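Long-range contact in predicted acyltransferase with acyl-CoA N-acyltransferase domain (PDB 4RS2), which binds coenzyme A and is probably an N-acyltransferase of the GNAT family, whose overexpression suppresses silencing by small RNAs: residues A91-D96 with G103-L108. Sequence-based numbering, arbitrary orientation.
Sequences APLAVD and GLARQL. With COA (coenzyme A), chain C.
V95, the last residue of strand 87-95, meets the first turn of helix 104-118 and shows how the GNAT fold joins hydrophobic core to cofactor site. Its CB lies beside pyrophosphate oxygens O6A and O4A of coenzyme A. There the two methyls part: CG1, anti to the backbone N (chi1 171°), reaches O4A and L104 CD1, while CG2 comes 3.8 Å from A105 N and also lies against A105 CB, L104 CB and the CEP methyl of coenzyme A, with L108 CD1 more distant. The V95 and L104 side chains cross at about a right angle. Two residues earlier on the strand, L93 CD2 touches A105 CB at 4.2 Å.

Backbone amides do the polar work. V95 N gives a nearly straight bond (170°) to pantetheine O9P, 2.9 Å away. At the helix start G103 N binds O1A at 2.7 Å and R106 N binds O2A at 2.9 Å, within the pyrophosphate-binding Q/R-x-x-G-x-G/A motif of GNAT enzymes; G101 N also hydrogen-bonds coenzyme A. R106 bends at chi3 (-79°) and sets its guanidinium edge against the 3'-phosphate, NE bonding O7A and NH2 bonding O8A, each at 2.9 Å. Apolar contacts thus join strand and helix, while the amides and positive helix end probably help neutralise the phosphates.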
loop_
_atom_site.group_PDB
_atom_site.type_symbol
_atom_site.label_atom_id
_atom_site.label_comp_id
_atom_site.label_asym_id
_atom_site.label_seq_id
_atom_site.Cartn_x
_atom_site.Cartn_y
_atom_site.Cartn_z
ATOM N N ALA A 91 2.193 -1.470 0.258
ATOM C CA ALA A 91 2.259 -2.723 -0.477
ATOM C C ALA A 91 1.635 -3.796 0.363
ATOM O O ALA A 91 1.821 -3.807 1.577
ATOM C CB ALA A 91 3.710 -3.132 -0.770
ATOM N N PRO A 92 0.852 -4.684 -0.235
ATOM C CA PRO A 92 0.412 -4.680 -1.623
ATOM C C PRO A 92 -0.841 -3.851 -1.796
ATOM O O PRO A 92 -1.349 -3.267 -0.833
ATOM C CB PRO A 92 0.058 -6.147 -1.882
ATOM C CG PRO A 92 -0.367 -6.672 -0.580
ATOM C CD PRO A 92 0.305 -5.852 0.492
ATOM N N LEU A 93 -1.285 -3.755 -3.054
ATOM C CA LEU A 93 -2.496 -3.073 -3.451
ATOM C C LEU A 93 -3.184 -3.973 -4.436
ATOM O O LEU A 93 -2.615 -4.326 -5.473
ATOM C CB LEU A 93 -2.185 -1.728 -4.112
ATOM C CG LEU A 93 -3.383 -0.998 -4.725
ATOM C CD1 LEU A 93 -4.366 -0.644 -3.634
ATOM C CD2 LEU A 93 -2.929 0.254 -5.486
ATOM N N ALA A 94 -4.415 -4.357 -4.134
ATOM C CA ALA A 94 -5.133 -5.281 -4.985
ATOM C C ALA A 94 -6.620 -5.047 -5.001
ATOM O O ALA A 94 -7.212 -4.745 -3.977
ATOM C CB ALA A 94 -4.851 -6.705 -4.555
ATOM N N VAL A 95 -7.188 -5.185 -6.191
ATOM C CA VAL A 95 -8.637 -5.177 -6.339
ATOM C C VAL A 95 -9.037 -6.429 -7.118
ATOM O O VAL A 95 -8.409 -6.777 -8.136
ATOM C CB VAL A 95 -9.108 -3.896 -7.040
ATOM C CG1 VAL A 95 -10.580 -3.986 -7.398
ATOM C CG2 VAL A 95 -8.801 -2.677 -6.183
ATOM N N ASP A 96 -10.065 -7.121 -6.604
ATOM C CA ASP A 96 -10.569 -8.337 -7.247
ATOM C C ASP A 96 -10.934 -8.037 -8.700
ATOM O O ASP A 96 -11.537 -7.035 -8.977
ATOM C CB ASP A 96 -11.776 -8.859 -6.490
ATOM C CG ASP A 96 -12.223 -10.232 -6.968
ATOM O OD1 ASP A 96 -12.514 -10.415 -8.174
ATOM O OD2 ASP A 96 -12.379 -11.149 -6.127
ATOM N N GLY A 103 -12.721 2.410 -9.594
ATOM C CA GLY A 103 -12.130 3.432 -8.751
ATOM C C GLY A 103 -11.778 2.985 -7.331
ATOM O O GLY A 103 -11.431 3.805 -6.494
ATOM N N LEU A 104 -11.870 1.685 -7.036
ATOM C CA LEU A 104 -11.607 1.176 -5.707
ATOM C C LEU A 104 -10.133 1.280 -5.293
ATOM O O LEU A 104 -9.843 1.513 -4.128
ATOM C CB LEU A 104 -12.071 -0.283 -5.570
ATOM C CG LEU A 104 -13.543 -0.555 -5.416
ATOM C CD1 LEU A 104 -13.742 -2.065 -5.443
ATOM C CD2 LEU A 104 -14.030 0.033 -4.090
ATOM N N ALA A 105 -9.186 1.100 -6.217
ATOM C CA ALA A 105 -7.773 1.255 -5.848
ATOM C C ALA A 105 -7.496 2.710 -5.507
ATOM O O ALA A 105 -6.867 3.001 -4.495
ATOM C CB ALA A 105 -6.853 0.785 -6.937
ATOM N N ARG A 106 -7.980 3.620 -6.345
ATOM C CA ARG A 106 -7.863 5.034 -6.052
ATOM C C ARG A 106 -8.383 5.368 -4.664
ATOM O O ARG A 106 -7.726 6.071 -3.893
ATOM C CB ARG A 106 -8.605 5.866 -7.090
ATOM C CG ARG A 106 -8.566 7.363 -6.828
ATOM C CD ARG A 106 -9.130 8.118 -8.026
ATOM N NE ARG A 106 -8.194 8.244 -9.132
ATOM C CZ ARG A 106 -7.211 9.133 -9.166
ATOM N NH1 ARG A 106 -7.028 9.972 -8.155
ATOM N NH2 ARG A 106 -6.400 9.200 -10.199
ATOM N N GLN A 107 -9.577 4.876 -4.350
ATOM C CA GLN A 107 -10.174 5.107 -3.026
ATOM C C GLN A 107 -9.372 4.499 -1.881
ATOM O O GLN A 107 -9.235 5.120 -0.838
ATOM C CB GLN A 107 -11.600 4.583 -3.000
ATOM C CG GLN A 107 -12.516 5.385 -3.903
ATOM C CD GLN A 107 -13.861 4.728 -4.189
ATOM O OE1 GLN A 107 -14.022 3.502 -4.111
ATOM N NE2 GLN A 107 -14.826 5.547 -4.575
ATOM N N LEU A 108 -8.893 3.275 -2.055
ATOM C CA LEU A 108 -8.111 2.637 -1.004
ATOM C C LEU A 108 -6.824 3.408 -0.718
ATOM O O LEU A 108 -6.442 3.629 0.445
ATOM C CB LEU A 108 -7.765 1.212 -1.433
ATOM C CG LEU A 108 -8.884 0.185 -1.343
ATOM C CD1 LEU A 108 -8.562 -1.053 -2.136
ATOM C CD2 LEU A 108 -9.087 -0.174 0.108
HETATM N N1A COA C . -1.470 0.772 -15.107
HETATM C C2A COA C . -1.731 2.102 -15.080
HETATM N N3A COA C . -2.865 2.610 -14.565
HETATM C C4A COA C . -3.787 1.773 -14.014
HETATM C C5A COA C . -3.573 0.334 -14.007
HETATM C C6A COA C . -2.320 -0.145 -14.591
HETATM N N6A COA C . -2.076 -1.476 -14.586
HETATM N N7A COA C . -4.642 -0.229 -13.426
HETATM C C8A COA C . -5.477 0.774 -13.084
HETATM N N9A COA C . -4.989 1.947 -13.464
HETATM C C1B COA C . -5.592 3.261 -13.234
HETATM C C2B COA C . -7.041 3.401 -13.659
HETATM O O2B COA C . -7.177 3.570 -15.077
HETATM C C3B COA C . -7.456 4.599 -12.851
HETATM O O3B COA C . -6.950 5.794 -13.461
HETATM P P3B COA C . -7.472 7.269 -13.041
HETATM O O7A COA C . -8.286 7.141 -11.769
HETATM O O8A COA C . -6.275 8.129 -12.935
HETATM O O9A COA C . -8.307 7.673 -14.207
HETATM C C4B COA C . -6.705 4.393 -11.536
HETATM O O4B COA C . -5.640 3.471 -11.815
HETATM C C5B COA C . -7.583 3.842 -10.431
HETATM O O5B COA C . -8.300 2.700 -10.910
HETATM P P1A COA C . -9.242 1.782 -9.987
HETATM O O1A COA C . -10.493 1.424 -10.732
HETATM O O2A COA C . -9.281 2.426 -8.632
HETATM O O3A COA C . -8.349 0.441 -9.833
HETATM P P2A COA C . -8.484 -0.970 -10.584
HETATM O O4A COA C . -9.753 -1.646 -10.267
HETATM O O5A COA C . -8.182 -0.831 -12.064
HETATM O O6A COA C . -7.309 -1.761 -9.819
HETATM C CBP COA C . -5.094 -2.699 -9.538
HETATM C CCP COA C . -5.929 -1.587 -10.144
HETATM C CDP COA C . -3.631 -2.536 -9.930
HETATM C CEP COA C . -5.236 -2.570 -8.032
HETATM C CAP COA C . -5.665 -4.036 -10.050
HETATM O OAP COA C . -5.581 -4.116 -11.490
HETATM C C9P COA C . -5.026 -5.260 -9.443
HETATM O O9P COA C . -5.357 -5.693 -8.326
HETATM N N8P COA C . -4.138 -5.882 -10.219
HETATM C C7P COA C . -3.515 -7.128 -9.810
HETATM C C6P COA C . -2.326 -6.853 -8.917
HETATM C C5P COA C . -1.244 -6.177 -9.723
HETATM O O5P COA C . -1.046 -4.980 -9.625
HETATM N N4P COA C . -0.532 -6.963 -10.519
HETATM C C3P COA C . 0.623 -6.487 -11.258
HETATM C C2P COA C . 1.819 -7.408 -11.013
HETATM S S1P COA C . 3.346 -6.448 -10.839
#